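NeuRonal IgCAM-5 (Caenorhabditis elegans, PDB 6ON6) probably works as a neuronal cell-surface receptor in neural wiring, its first immunoglobulin domain, the part in this structure, pairing with itself as a homodimer. Local coordinates at residues Ala39-Lys42 with Arg48-Ser51; Phe52-Phe57 with Asn74-Thr79; Ser92-Ile95 with Pro99-Leu102; Cys28-Asn31 with Met37-Phe40. One frame throughout, in Å; residues are numbered along the deposited sequence.

Four contacts trace one immunoglobulin sandwich. Contacts 1 and 3 are antiparallel pairings within the same sheet, held mainly by backbone hydrogen bonds; strand 38-42 bonds to strand 89-95 between them, through Ala39 with Gln94 and Val41 with Ser92. Contacts 2 and 4 run from one sheet to the other with no hydrogen bond across them. Contacts 1 and 4 are buried, contacts 2 and 3 only partly. Contact 4 is made of hydrocarbon and the Cys28-Cys93 disulfide, while in contact 2 a turn meets a tryptophan edge. Phe40 serves contacts 1 and 4, and its ring also reaches Trp76 of contact 2. All four come within reach of the second subunit.

Contact 1: Ala39-Lys42 with Arg48-Ser51; sequences AFVK and RLLS
Phe40 and Ser51 pair across strands 39-42 and 48-51, and the Ser51 hydroxyl OG comes obliquely to within 3.1 Å of ring atom CD2 of Phe40. OG stands between its own backbone N and carbonyl carbon (chi1 64°), which turns it at the ring. The Phe40 ring lies beside its own backbone N (chi1 -78°) and leads off into the core, onto Cys93 and Leu78. Leu50 sets its CB 3.5 Å from Phe40 O, while its branch CD1 reaches forward over the strand to 4.0 Å from Lys42 N. A glycine in place of Leu50 would probably leave a gap beside this stretch of backbone and deprive Tyr63 and Leu78 of an apolar neighbour. Leu49 turns to the other face, where its CD1 meets Val41 CG2 at 4.0 Å; this face packs against the second subunit. Phe40 O is gripped twice, by Leu50 N at 2.8 Å and weakly by Ser51 N at 3.3 Å, whereas Lys42 and Arg48 exchange reciprocal backbone bonds. Two residues facing one make a classic beta bulge, here in the C-C' hairpin of the immunoglobulin domain.

Contact 2: Phe52-Phe57 with Asn74-Thr79; sequences FDEKVF and NEWVLT
Trp76, on strand E of the immunoglobulin sandwich, points its six-membered ring at Asp53 and Glu54, the central residues of a type II' beta turn that joins strands C' and C''. The turn is closed by backbone bonds in both directions between Phe52 and Lys55, Phe52 N to Lys55 O at 3.0 Å. No hydrogen bond crosses to 74-79. The polar part is made by acceptors at the indole: Asp53 O lies at the ring edge near its plane, and Asp53 OD1 stands off the same rim, 4.1 Å from CH2 of Trp76, its carboxylate plane turned 33° from the indole. The apolar part is slighter: CG of Glu54 approaches CZ3 of Trp76 obliquely at 4.2 Å, while its carboxylate leads off to a salt bridge with Arg68. The indole sits beside its own backbone N (chi1 -62°), reaching across to Val38 and Phe40 of the facing sheet, with Pro67 of its own sheet alongside. Replacing Trp76 by an alanine would probably open a gap beside the turn, leaving Asp53 O without the ring edge it faces and Val38 and Phe40 without an aromatic neighbour. At its nearest, Asp53 O stands 3.2 Å from Trp76 CZ3.

Contact 3: Ser92-Ile95 with Pro99-Leu102; sequences SCQI and PITL
Ile95 N gives the strongest bond of this contact, to Thr101 O at 2.8 Å. The pair belongs to the F-G hairpin of the immunoglobulin domain, at the end of the sheet where strand F gives way to the turn. The return bond, Thr101 N to Ile95 O, is stretched to 3.5 Å and weak, so the hairpin is held unevenly here. One step back, Gln94 and Leu102 form a non-hydrogen-bonded pair, and the backbones there draw together through CA-H...O contacts: Leu102 CA lies 3.1 Å from Cys93 O, and Gln94 CA lies 3.3 Å from Thr101 O. Thr101 OG1 turns aside to hydrogen-bond with Thr97 OG1 in the turn. That leaves its methyl CG2, anti to the backbone N, for Ile95. These two side chains run side by side in the same direction on the face that also receives Ile8, and Ile95 CD1 touches Thr101 CG2 at 3.8 Å. On the other face, which packs against the second subunit, Gln94 CB rests on Leu102 CB at 3.9 Å, with Pro46 and Pro47 of the second subunit close by. Cys93 is bonded by its disulfide to Cys28, which ties strand F to strand B of the opposing sheet. Toward the turn, Ile100 carries its CG1 in against the carbonyl of the neighbouring strand, 3.3 Å from Ile95 O.

Contact 4: Cys28-Asn31 with Met37-Phe40; sequences CIVN and MVAF
Val30 and Val38 mark the closest backbone approach, their CA atoms 8.9 Å apart, because segments 28-31 and 37-40 belong to the two facing sheets and no hydrogen bond joins them. Side chains alone fill the interval. Both valines point at each other and meet methyl to methyl, CG2 of Val30 to CG2 of Val38 at 4.3 Å. The second methyl of Val30 is also used: its CG1 packs on CD1 of Ile95. Cys28 makes the closer contact, its CB coming obliquely to the far end of the Phe40 ring, with Cys28 CB 3.8 Å from Phe40 CZ. The Cys28 sulfur is swung anti to its backbone N (chi1 -172°), which turns it away from the ring toward strand 89-95 and the bridge to Cys93. CE1 of Phe40 rests against CB of Cys93, so the ring packs on the CB atoms of both cysteines of the bridge. A disulfide between strands B and F with an aromatic side chain from strand C packed against it is the signature core of the immunoglobulin fold; Phe40 stands where most such domains carry a tryptophan.

Contact 1: Ala39-Lys42 with Arg48-Ser51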
# COMPACT_ATOMS: atom_id res chain seq x y z
N ALA A 39 2.94 -4.85 5.63
CA ALA A 39 2.51 -4.68 4.25
C ALA A 39 3.74 -4.54 3.36
O ALA A 39 4.72 -3.93 3.76
CB ALA A 39 1.59 -3.46 4.10
N PHE A 40 3.70 -5.11 2.16
CA PHE A 40 4.75 -4.89 1.17
C PHE A 40 4.20 -3.99 0.07
O PHE A 40 3.08 -4.19 -0.39
CB PHE A 40 5.21 -6.19 0.51
CG PHE A 40 6.13 -7.00 1.37
CD1 PHE A 40 7.50 -6.98 1.17
CD2 PHE A 40 5.62 -7.80 2.36
CE1 PHE A 40 8.36 -7.73 1.98
CE2 PHE A 40 6.48 -8.55 3.17
CZ PHE A 40 7.83 -8.54 2.93
N VAL A 41 4.99 -3.00 -0.34
CA VAL A 41 4.53 -2.03 -1.33
C VAL A 41 5.65 -1.82 -2.34
O VAL A 41 6.83 -1.96 -2.03
CB VAL A 41 4.13 -0.73 -0.59
CG1 VAL A 41 3.70 0.31 -1.52
CG2 VAL A 41 2.99 -0.97 0.39
N LYS A 42 5.29 -1.53 -3.59
CA LYS A 42 6.25 -1.11 -4.59
C LYS A 42 6.09 0.39 -4.80
O LYS A 42 4.97 0.87 -5.05
CB LYS A 42 6.01 -1.79 -5.94
CG LYS A 42 7.24 -1.63 -6.81
CD LYS A 42 6.99 -1.90 -8.23
CE LYS A 42 8.24 -1.56 -8.98
NZ LYS A 42 7.95 -1.64 -10.41
N ARG A 48 1.94 0.49 -5.62
CA ARG A 48 1.15 -0.73 -5.69
C ARG A 48 1.28 -1.45 -4.37
O ARG A 48 2.39 -1.80 -3.96
CB ARG A 48 1.68 -1.62 -6.79
CG ARG A 48 1.48 -1.02 -8.17
CD ARG A 48 0.02 -0.75 -8.46
NE ARG A 48 -0.15 -0.36 -9.86
CZ ARG A 48 -0.24 -1.22 -10.87
NH1 ARG A 48 -0.19 -2.53 -10.64
NH2 ARG A 48 -0.39 -0.78 -12.11
N LEU A 49 0.16 -1.68 -3.70
CA LEU A 49 0.15 -2.64 -2.61
C LEU A 49 0.40 -4.04 -3.17
O LEU A 49 -0.27 -4.48 -4.12
CB LEU A 49 -1.18 -2.57 -1.87
CG LEU A 49 -1.33 -3.55 -0.69
CD1 LEU A 49 -0.35 -3.22 0.43
CD2 LEU A 49 -2.78 -3.53 -0.15
N LEU A 50 1.38 -4.74 -2.59
CA LEU A 50 1.70 -6.09 -3.01
C LEU A 50 1.19 -7.15 -2.06
O LEU A 50 0.77 -8.22 -2.52
CB LEU A 50 3.22 -6.26 -3.19
CG LEU A 50 3.89 -5.25 -4.11
CD1 LEU A 50 5.38 -5.48 -4.16
CD2 LEU A 50 3.31 -5.36 -5.51
N SER A 51 1.15 -6.87 -0.75
CA SER A 51 0.62 -7.83 0.20
C SER A 51 0.23 -7.09 1.46
O SER A 51 0.77 -6.02 1.74
CB SER A 51 1.61 -8.94 0.57
OG SER A 51 2.75 -8.39 1.24

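Contact 2: Phe52-Phe57 with Asn74-Thr79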
# COMPACT_ATOMS: atom_id res chain seq x y z
N PHE A 52 -0.72 -7.66 2.19
CA PHE A 52 -1.17 -7.12 3.47
C PHE A 52 -1.30 -8.28 4.44
O PHE A 52 -1.97 -9.26 4.14
CB PHE A 52 -2.52 -6.41 3.34
CG PHE A 52 -2.99 -5.84 4.63
CD1 PHE A 52 -2.46 -4.65 5.13
CD2 PHE A 52 -3.90 -6.52 5.40
CE1 PHE A 52 -2.87 -4.15 6.35
CE2 PHE A 52 -4.31 -6.01 6.64
CZ PHE A 52 -3.79 -4.83 7.10
N ASP A 53 -0.66 -8.16 5.61
CA ASP A 53 -0.71 -9.26 6.56
C ASP A 53 -0.26 -10.54 5.84
O ASP A 53 0.83 -10.55 5.26
CB ASP A 53 -2.11 -9.33 7.19
CG ASP A 53 -2.19 -10.19 8.44
OD1 ASP A 53 -1.14 -10.48 9.06
OD2 ASP A 53 -3.32 -10.60 8.80
N GLU A 54 -1.08 -11.58 5.80
CA GLU A 54 -0.61 -12.87 5.31
C GLU A 54 -0.99 -13.19 3.88
O GLU A 54 -0.72 -14.31 3.42
CB GLU A 54 -1.07 -13.99 6.24
CG GLU A 54 -0.39 -13.87 7.58
CD GLU A 54 -0.81 -14.91 8.55
OE1 GLU A 54 -1.27 -15.99 8.11
OE2 GLU A 54 -0.70 -14.64 9.76
N LYS A 55 -1.57 -12.25 3.16
CA LYS A 55 -2.08 -12.55 1.83
C LYS A 55 -1.55 -11.56 0.81
O LYS A 55 -1.55 -10.35 1.04
CB LYS A 55 -3.62 -12.51 1.82
CG LYS A 55 -4.27 -13.57 2.68
N VAL A 56 -1.16 -12.09 -0.35
CA VAL A 56 -0.88 -11.23 -1.50
C VAL A 56 -2.15 -10.49 -1.91
O VAL A 56 -3.26 -11.03 -1.86
CB VAL A 56 -0.28 -12.09 -2.62
CG1 VAL A 56 -0.10 -11.32 -3.86
CG2 VAL A 56 1.05 -12.61 -2.20
N PHE A 57 -1.98 -9.24 -2.34
CA PHE A 57 -3.13 -8.43 -2.74
C PHE A 57 -3.78 -9.00 -4.00
O PHE A 57 -5.00 -9.14 -4.07
CB PHE A 57 -2.64 -6.99 -2.97
CG PHE A 57 -3.73 -5.97 -3.13
CD1 PHE A 57 -4.79 -5.87 -2.22
CD2 PHE A 57 -3.62 -5.01 -4.12
CE1 PHE A 57 -5.75 -4.87 -2.34
CE2 PHE A 57 -4.60 -3.99 -4.26
CZ PHE A 57 -5.65 -3.92 -3.36
N ASN A 74 8.98 -15.04 12.15
CA ASN A 74 9.08 -13.60 11.99
C ASN A 74 9.78 -13.17 10.71
O ASN A 74 10.15 -12.00 10.58
CB ASN A 74 9.81 -13.00 13.19
CG ASN A 74 11.28 -13.36 13.20
OD1 ASN A 74 11.68 -14.35 12.58
ND2 ASN A 74 12.09 -12.56 13.88
N GLU A 75 10.01 -14.09 9.77
CA GLU A 75 10.50 -13.73 8.44
C GLU A 75 9.34 -13.69 7.46
O GLU A 75 8.53 -14.62 7.37
CB GLU A 75 11.57 -14.71 7.97
CG GLU A 75 12.57 -14.94 9.08
CD GLU A 75 13.77 -15.71 8.64
OE1 GLU A 75 13.95 -15.88 7.42
OE2 GLU A 75 14.52 -16.14 9.53
N TRP A 76 9.27 -12.60 6.73
CA TRP A 76 8.23 -12.39 5.73
C TRP A 76 8.95 -12.28 4.40
O TRP A 76 9.73 -11.34 4.18
CB TRP A 76 7.48 -11.11 6.09
CG TRP A 76 6.78 -11.19 7.44
CD1 TRP A 76 7.39 -11.21 8.66
CD2 TRP A 76 5.37 -11.26 7.70
NE1 TRP A 76 6.45 -11.29 9.66
CE2 TRP A 76 5.20 -11.32 9.10
CE3 TRP A 76 4.23 -11.29 6.88
CZ2 TRP A 76 3.95 -11.39 9.70
CZ3 TRP A 76 2.99 -11.36 7.48
CH2 TRP A 76 2.86 -11.41 8.88
N VAL A 77 8.73 -13.24 3.50
CA VAL A 77 9.49 -13.32 2.26
C VAL A 77 8.53 -13.08 1.11
O VAL A 77 7.58 -13.85 0.91
CB VAL A 77 10.16 -14.68 2.09
CG1 VAL A 77 10.98 -14.70 0.82
CG2 VAL A 77 11.04 -15.00 3.28
N LEU A 78 8.78 -12.01 0.37
CA LEU A 78 8.03 -11.69 -0.83
C LEU A 78 8.86 -12.13 -2.04
O LEU A 78 9.99 -11.69 -2.22
CB LEU A 78 7.84 -10.18 -0.91
CG LEU A 78 7.10 -9.78 -2.18
CD1 LEU A 78 5.63 -10.14 -2.03
CD2 LEU A 78 7.31 -8.31 -2.34
N THR A 79 8.29 -13.01 -2.86
CA THR A 79 8.95 -13.42 -4.09
C THR A 79 8.33 -12.69 -5.27
O THR A 79 7.10 -12.63 -5.38
CB THR A 79 8.80 -14.92 -4.31
OG1 THR A 79 9.40 -15.61 -3.21
CG2 THR A 79 9.41 -15.36 -5.60

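Contact 3: Ser92-Ile95 with Pro99-Leu102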
# COMPACT_ATOMS: atom_id res chain seq x y z
N SER A 92 9.28 -1.99 -0.51
CA SER A 92 9.41 -1.70 0.91
C SER A 92 8.49 -2.61 1.73
O SER A 92 7.42 -3.02 1.29
CB SER A 92 9.21 -0.19 1.12
OG SER A 92 7.86 0.12 0.99
N CYS A 93 8.93 -2.97 2.94
CA CYS A 93 8.00 -3.58 3.86
C CYS A 93 7.75 -2.56 4.94
O CYS A 93 8.66 -1.83 5.34
CB CYS A 93 8.47 -4.93 4.45
SG CYS A 93 9.64 -4.79 5.68
N GLN A 94 6.51 -2.45 5.36
CA GLN A 94 6.14 -1.43 6.33
C GLN A 94 5.22 -2.01 7.38
O GLN A 94 4.41 -2.90 7.08
CB GLN A 94 5.61 -0.20 5.61
CG GLN A 94 4.35 -0.38 4.95
CD GLN A 94 4.01 0.83 4.06
OE1 GLN A 94 4.73 1.14 3.10
NE2 GLN A 94 2.98 1.55 4.42
N ILE A 95 5.43 -1.59 8.65
CA ILE A 95 4.65 -2.07 9.77
C ILE A 95 3.88 -0.91 10.34
O ILE A 95 4.39 0.21 10.36
CB ILE A 95 5.61 -2.59 10.86
CG1 ILE A 95 6.69 -3.48 10.22
CG2 ILE A 95 4.83 -3.36 11.86
CD1 ILE A 95 7.90 -3.71 11.12
N PRO A 99 5.69 5.65 15.72
CA PRO A 99 5.76 5.95 14.28
C PRO A 99 6.02 4.70 13.41
O PRO A 99 6.28 3.61 13.92
CB PRO A 99 6.96 6.88 14.19
CG PRO A 99 7.85 6.43 15.32
CD PRO A 99 6.91 6.02 16.44
N ILE A 100 6.01 4.89 12.10
CA ILE A 100 6.06 3.73 11.20
C ILE A 100 7.42 3.06 11.28
O ILE A 100 8.42 3.64 11.68
CB ILE A 100 5.75 4.20 9.77
CG1 ILE A 100 5.38 3.03 8.87
CG2 ILE A 100 6.95 5.00 9.27
CD1 ILE A 100 4.69 3.46 7.68
N THR A 101 7.45 1.82 10.87
CA THR A 101 8.70 1.09 10.77
C THR A 101 8.73 0.50 9.37
O THR A 101 7.73 -0.08 8.92
CB THR A 101 8.72 -0.01 11.81
OG1 THR A 101 8.52 0.59 13.10
CG2 THR A 101 10.04 -0.70 11.78
N LEU A 102 9.83 0.73 8.66
CA LEU A 102 9.91 0.25 7.29
C LEU A 102 11.35 0.05 6.86
O LEU A 102 12.31 0.50 7.50
CB LEU A 102 9.19 1.20 6.35
CG LEU A 102 9.70 2.61 6.10
CD1 LEU A 102 10.71 2.62 4.97
CD2 LEU A 102 8.50 3.45 5.72

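Contact 4: Cys28-Asn31 with Met37-Phe40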
# COMPACT_ATOMS: atom_id res chain seq x y z
N CYS A 28 11.73 -9.45 4.85
CA CYS A 28 11.56 -8.51 5.95
C CYS A 28 11.49 -9.32 7.24
O CYS A 28 10.54 -10.09 7.44
CB CYS A 28 10.25 -7.78 5.73
SG CYS A 28 9.93 -6.42 6.85
N ILE A 29 12.48 -9.14 8.11
CA ILE A 29 12.54 -9.89 9.35
C ILE A 29 12.16 -8.94 10.47
O ILE A 29 12.77 -7.88 10.63
CB ILE A 29 13.94 -10.48 9.58
CG1 ILE A 29 14.32 -11.40 8.40
CG2 ILE A 29 13.97 -11.23 10.94
CD1 ILE A 29 15.73 -11.99 8.42
N VAL A 30 11.06 -9.23 11.14
CA VAL A 30 10.51 -8.28 12.08
C VAL A 30 10.64 -8.86 13.47
O VAL A 30 10.11 -9.94 13.75
CB VAL A 30 9.05 -7.94 11.79
CG1 VAL A 30 8.65 -6.81 12.76
CG2 VAL A 30 8.84 -7.56 10.31
N ASN A 31 11.33 -8.12 14.34
CA ASN A 31 11.43 -8.45 15.76
C ASN A 31 10.34 -7.68 16.49
O ASN A 31 10.05 -6.52 16.16
CB ASN A 31 12.82 -8.08 16.31
CG ASN A 31 13.90 -8.98 15.74
OD1 ASN A 31 13.63 -10.14 15.42
ND2 ASN A 31 15.08 -8.43 15.53
N MET A 37 0.65 -5.10 11.87
CA MET A 37 0.47 -5.62 10.51
C MET A 37 1.66 -5.26 9.64
O MET A 37 2.18 -4.14 9.73
CB MET A 37 -0.78 -4.99 9.90
CG MET A 37 -2.05 -5.39 10.58
SD MET A 37 -2.51 -7.07 10.16
CE MET A 37 -1.96 -7.97 11.60
N VAL A 38 2.02 -6.18 8.73
CA VAL A 38 3.10 -6.00 7.77
C VAL A 38 2.49 -5.85 6.38
O VAL A 38 1.65 -6.67 5.98
CB VAL A 38 4.05 -7.20 7.75
CG1 VAL A 38 5.13 -7.04 6.71
CG2 VAL A 38 4.72 -7.38 9.11
N ALA A 39 2.94 -4.85 5.63
CA ALA A 39 2.51 -4.68 4.25
C ALA A 39 3.74 -4.54 3.36
O ALA A 39 4.72 -3.93 3.76
CB ALA A 39 1.59 -3.46 4.10
N PHE A 40 3.70 -5.11 2.16
CA PHE A 40 4.75 -4.89 1.17
C PHE A 40 4.20 -3.99 0.07
O PHE A 40 3.08 -4.19 -0.39
CB PHE A 40 5.21 -6.19 0.51
CG PHE A 40 6.13 -7.00 1.37
CD1 PHE A 40 7.50 -6.98 1.17
CD2 PHE A 40 5.62 -7.80 2.36
CE1 PHE A 40 8.36 -7.73 1.98
CE2 PHE A 40 6.48 -8.55 3.17
CZ PHE A 40 7.83 -8.54 2.93